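Rhamnonate dehydratase (Gibberella zeae PH-1, PDB 3FXG) probably catalyses the dehydration of rhamnonate, as a magnesium-dependent member of the enolase superfamily. Local coordinates at residues Arg284-Gly289 / Asp293-Asp298; Lys310-Ala315 / Ile336-Thr341. All blocks are in the same frame, centred on the assembly; numbering follows the deposited sequence.

Overall arrangement
The touching residues of both contacts are buried, although each segment pair also has residues nearer the surface, and the two differ in chemistry. Contact 1 joins helix 279-287 to strand 294-295 through aliphatic groups alone, as befits the layer between the barrel strands and their covering helices. Contact 2 ties helix 305-316, the next helix in the chain, to the irregular segment 336-341, and there an asparagine amide bonds to a helix carbonyl. The two touch directly: Leu314 of contact 2 packs on Val287 of contact 1, with CD2 of Leu314 3.5 Å from CG2 of Val287. Helices 279-287 and 305-316 are thereby neighbours, and residues of both contacts also reach a second subunit.

Contact 1. Residues Arg284-Gly289 / Asp293-Asp298; sequences RKLVEG and DIIQPD
Leu286, Val287 and Ile295 meet through branched aliphatic groups, so the contact itself has no ring or amide face; the nearby flat groups lie away from it. On the helix's far side, Lys285 NZ forms a salt bridge with Glu288 OE1, 3.0 Å away, on the syn side and 17° out of the carboxylate plane, while Glu288 OE2 bonds to Tyr318 OH of a second subunit. Beyond the strand, the amide of Gln296 bonds through OE1 to Thr272 OG1 and through NE2 to OE1 of Glu248, a magnesium ligand.

Ile295 faces the helix. Its CG1 sits between the backbone N and the carbonyl carbon (chi1 60°), which leaves CG2 beside the backbone N, where it meets CB of Leu286 at 4.0 Å. The other branch extends (chi2 174°) and ends with CD1 4.4 Å from CG2 of Val287, a looser approach. A beta-branched residue suits a strand, and two separate arms let it touch successive helix residues. Val311 of helix 305-316 also packs on Ile295.

Just past the short strand, Gln296 points away from the helix; its second-shell bond probably steadies Glu248. The contact joins the helix and second strand of a beta-alpha-beta crossover, strand 270-273, helix 279-287 and strand 294-295, the repeating unit of the TIM-type barrel of the enolase superfamily.

Contact 2. Residues Lys310-Ala315 / Ile336-Thr341; sequences KVAALA and ISQPNT
Asn340 meets Ala312 and Ala315 at the closely packed end of this contact, where its amide lies against one side of helix 305-316. Its ND2 gives a hydrogen bond to the backbone O of Ala312, 3.1 Å away. The bond is distinctly bent, with an angle of 143° at the hydrogen, and the donor is tilted 19° from the plane of the carbonyl. CB of Ala315, one turn further along the helix, lies 3.7 Å from ND2 of Asn340. With chi1 at 62°, CG of Asn340 is tucked over the backbone, flanked by N and C, and the short side chain points at the helix. Alanine suits both helix positions: a methyl is small enough to leave the helix carbonyl accessible, and CB of Ala312 lies 4.3 Å from OD1 of Asn340, without crowding it.

Toward Gln338 the fit is looser. Its side chain only approaches the methyl of Ala312, which also packs on Phe334 of helix 329-335. Pro339, between the two polar residues, is partly exposed and packs on Glu114 of a second subunit. Segment 336-341 has other fastenings: the backbone O atoms of Ile336 and Gln338 both lie within hydrogen-bonding reach of the Thr160 hydroxyl, and the backbone of Asn340 bonds to that of Val322.

ND2 of Asn340 also bonds to the backbone O of Val320. One buried amide nitrogen therefore joins three parts of the chain, the helix, the residues following it and the irregular segment. With two N-H groups, ND2 can serve both carbonyls, which should restrict the amide's rotation.

Contact 1. Residues Arg284-Gly289 / Asp293-Asp298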
# COMPACT_ATOMS: atom_id res chain seq x y z
N ARG A 284 13.52 -14.75 -5.86
CA ARG A 284 12.60 -13.73 -6.35
C ARG A 284 12.28 -12.75 -5.21
O ARG A 284 12.08 -11.55 -5.45
CB ARG A 284 11.30 -14.36 -6.88
CG ARG A 284 10.24 -14.64 -5.83
CD ARG A 284 9.05 -15.39 -6.44
NE ARG A 284 7.96 -15.57 -5.48
CZ ARG A 284 6.87 -16.30 -5.71
NH1 ARG A 284 6.72 -16.92 -6.87
NH2 ARG A 284 5.93 -16.40 -4.78
N LYS A 285 12.25 -13.26 -3.99
CA LYS A 285 11.97 -12.45 -2.81
C LYS A 285 13.08 -11.45 -2.48
O LYS A 285 12.81 -10.37 -1.96
CB LYS A 285 11.73 -13.34 -1.59
CG LYS A 285 10.33 -13.92 -1.53
CD LYS A 285 9.31 -12.79 -1.45
CE LYS A 285 7.92 -13.31 -1.21
NZ LYS A 285 6.94 -12.19 -1.16
N LEU A 286 14.32 -11.81 -2.77
CA LEU A 286 15.44 -10.92 -2.50
C LEU A 286 15.47 -9.75 -3.48
O LEU A 286 16.02 -8.69 -3.18
CB LEU A 286 16.76 -11.69 -2.55
CG LEU A 286 17.13 -12.44 -1.26
CD1 LEU A 286 16.02 -13.41 -0.87
CD2 LEU A 286 18.45 -13.18 -1.47
N VAL A 287 14.89 -9.95 -4.66
CA VAL A 287 14.84 -8.90 -5.66
C VAL A 287 13.61 -8.01 -5.45
O VAL A 287 13.67 -6.81 -5.70
CB VAL A 287 14.81 -9.50 -7.09
CG1 VAL A 287 14.65 -8.39 -8.12
CG2 VAL A 287 16.10 -10.26 -7.35
N GLU A 288 12.51 -8.59 -4.97
CA GLU A 288 11.29 -7.81 -4.72
C GLU A 288 11.59 -6.71 -3.71
O GLU A 288 12.16 -6.97 -2.65
CB GLU A 288 10.17 -8.70 -4.16
CG GLU A 288 9.77 -9.86 -5.04
CD GLU A 288 8.58 -10.64 -4.48
OE1 GLU A 288 8.30 -10.51 -3.27
OE2 GLU A 288 7.95 -11.38 -5.25
N GLY A 289 11.19 -5.49 -4.03
CA GLY A 289 11.43 -4.38 -3.12
C GLY A 289 12.77 -3.72 -3.39
O GLY A 289 12.99 -2.58 -2.98
N ASP A 293 21.34 -4.61 -2.61
CA ASP A 293 22.15 -4.09 -3.70
C ASP A 293 22.83 -5.19 -4.50
O ASP A 293 23.19 -4.98 -5.67
CB ASP A 293 23.19 -3.13 -3.14
CG ASP A 293 22.55 -1.98 -2.41
OD1 ASP A 293 22.33 -0.93 -3.05
OD2 ASP A 293 22.24 -2.14 -1.21
N ILE A 294 23.01 -6.34 -3.88
CA ILE A 294 23.64 -7.49 -4.53
C ILE A 294 23.10 -8.79 -3.94
O ILE A 294 22.94 -8.90 -2.73
CB ILE A 294 25.17 -7.50 -4.31
CG1 ILE A 294 25.81 -6.21 -4.81
CG2 ILE A 294 25.80 -8.70 -5.03
CD1 ILE A 294 27.31 -6.14 -4.57
N ILE A 295 22.79 -9.76 -4.80
CA ILE A 295 22.34 -11.05 -4.30
C ILE A 295 23.51 -11.99 -4.53
O ILE A 295 24.19 -11.89 -5.56
CB ILE A 295 21.04 -11.54 -4.98
CG1 ILE A 295 21.23 -11.69 -6.49
CG2 ILE A 295 19.91 -10.55 -4.68
CD1 ILE A 295 20.02 -12.32 -7.17
N GLN A 296 23.75 -12.89 -3.59
CA GLN A 296 24.91 -13.76 -3.66
C GLN A 296 24.68 -15.26 -3.47
O GLN A 296 25.07 -15.84 -2.45
CB GLN A 296 25.91 -13.28 -2.61
CG GLN A 296 26.17 -11.77 -2.69
CD GLN A 296 26.83 -11.22 -1.43
OE1 GLN A 296 26.27 -11.30 -0.33
NE2 GLN A 296 28.02 -10.64 -1.59
N PRO A 297 24.07 -15.92 -4.46
CA PRO A 297 23.84 -17.36 -4.32
C PRO A 297 25.13 -18.14 -4.47
O PRO A 297 26.09 -17.65 -5.07
CB PRO A 297 22.87 -17.66 -5.46
CG PRO A 297 23.32 -16.72 -6.52
CD PRO A 297 23.54 -15.43 -5.75
N ASP A 298 25.16 -19.34 -3.90
CA ASP A 298 26.32 -20.22 -4.03
C ASP A 298 25.85 -21.22 -5.09
O ASP A 298 24.82 -21.87 -4.91
CB ASP A 298 26.62 -20.94 -2.72
CG ASP A 298 27.87 -21.81 -2.81
OD1 ASP A 298 27.89 -22.74 -3.63
OD2 ASP A 298 28.83 -21.55 -2.06

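Contact 2. Residues Lys310-Ala315 / Ile336-Thr341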
# COMPACT_ATOMS: atom_id res chain seq x y z
N LYS A 310 18.53 -18.74 -14.35
CA LYS A 310 17.19 -18.18 -14.24
C LYS A 310 17.12 -17.12 -13.14
O LYS A 310 16.41 -16.13 -13.26
CB LYS A 310 16.16 -19.28 -13.96
CG LYS A 310 16.02 -20.27 -15.12
CD LYS A 310 14.88 -21.25 -14.89
CE LYS A 310 14.70 -22.18 -16.09
NZ LYS A 310 15.91 -23.02 -16.31
N VAL A 311 17.87 -17.33 -12.07
CA VAL A 311 17.91 -16.37 -10.97
C VAL A 311 18.55 -15.08 -11.47
O VAL A 311 18.06 -13.98 -11.19
CB VAL A 311 18.72 -16.93 -9.78
CG1 VAL A 311 19.08 -15.81 -8.81
CG2 VAL A 311 17.90 -18.01 -9.07
N ALA A 312 19.64 -15.21 -12.23
CA ALA A 312 20.34 -14.04 -12.75
C ALA A 312 19.48 -13.26 -13.73
O ALA A 312 19.52 -12.03 -13.75
CB ALA A 312 21.66 -14.46 -13.41
N ALA A 313 18.70 -13.97 -14.54
CA ALA A 313 17.84 -13.32 -15.53
C ALA A 313 16.77 -12.46 -14.85
O ALA A 313 16.46 -11.37 -15.33
CB ALA A 313 17.19 -14.37 -16.41
N LEU A 314 16.21 -12.95 -13.75
CA LEU A 314 15.19 -12.20 -13.03
C LEU A 314 15.84 -10.94 -12.44
O LEU A 314 15.30 -9.85 -12.56
CB LEU A 314 14.60 -13.05 -11.90
CG LEU A 314 13.51 -12.39 -11.03
CD1 LEU A 314 12.66 -13.47 -10.38
CD2 LEU A 314 14.15 -11.49 -9.99
N ALA A 315 17.01 -11.11 -11.83
CA ALA A 315 17.72 -9.98 -11.25
C ALA A 315 18.08 -8.97 -12.33
O ALA A 315 18.05 -7.76 -12.11
CB ALA A 315 18.99 -10.47 -10.55
N ILE A 336 31.55 -14.62 -15.89
CA ILE A 336 32.12 -14.10 -17.12
C ILE A 336 31.12 -14.03 -18.27
O ILE A 336 31.38 -13.38 -19.28
CB ILE A 336 33.33 -14.97 -17.55
CG1 ILE A 336 34.27 -14.18 -18.46
CG2 ILE A 336 32.83 -16.22 -18.27
CD1 ILE A 336 35.03 -13.10 -17.73
N SER A 337 29.97 -14.67 -18.11
CA SER A 337 28.99 -14.75 -19.19
C SER A 337 27.68 -13.97 -19.13
O SER A 337 26.96 -13.92 -20.13
CB SER A 337 28.63 -16.21 -19.42
OG SER A 337 27.98 -16.74 -18.27
N GLN A 338 27.35 -13.36 -18.00
CA GLN A 338 26.09 -12.65 -17.88
C GLN A 338 26.20 -11.13 -17.95
O GLN A 338 27.28 -10.56 -17.77
CB GLN A 338 25.38 -13.07 -16.59
CG GLN A 338 25.23 -14.57 -16.43
CD GLN A 338 24.37 -15.20 -17.51
OE1 GLN A 338 24.84 -16.03 -18.29
NE2 GLN A 338 23.10 -14.82 -17.55
N PRO A 339 25.08 -10.45 -18.22
CA PRO A 339 25.11 -8.99 -18.29
C PRO A 339 25.15 -8.30 -16.93
O PRO A 339 25.62 -7.17 -16.82
CB PRO A 339 23.84 -8.66 -19.06
CG PRO A 339 22.90 -9.75 -18.63
CD PRO A 339 23.79 -10.97 -18.70
N ASN A 340 24.68 -9.00 -15.89
CA ASN A 340 24.63 -8.43 -14.54
C ASN A 340 25.46 -9.17 -13.49
O ASN A 340 25.02 -9.36 -12.36
CB ASN A 340 23.17 -8.35 -14.08
CG ASN A 340 22.52 -9.72 -13.99
OD1 ASN A 340 22.78 -10.60 -14.81
ND2 ASN A 340 21.64 -9.89 -13.01
N THR A 341 26.67 -9.57 -13.86
CA THR A 341 27.58 -10.28 -12.96
C THR A 341 28.92 -9.56 -13.07
O THR A 341 29.85 -10.05 -13.72
CB THR A 341 27.70 -11.76 -13.38
OG1 THR A 341 27.95 -11.84 -14.79
CG2 THR A 341 26.41 -12.50 -13.07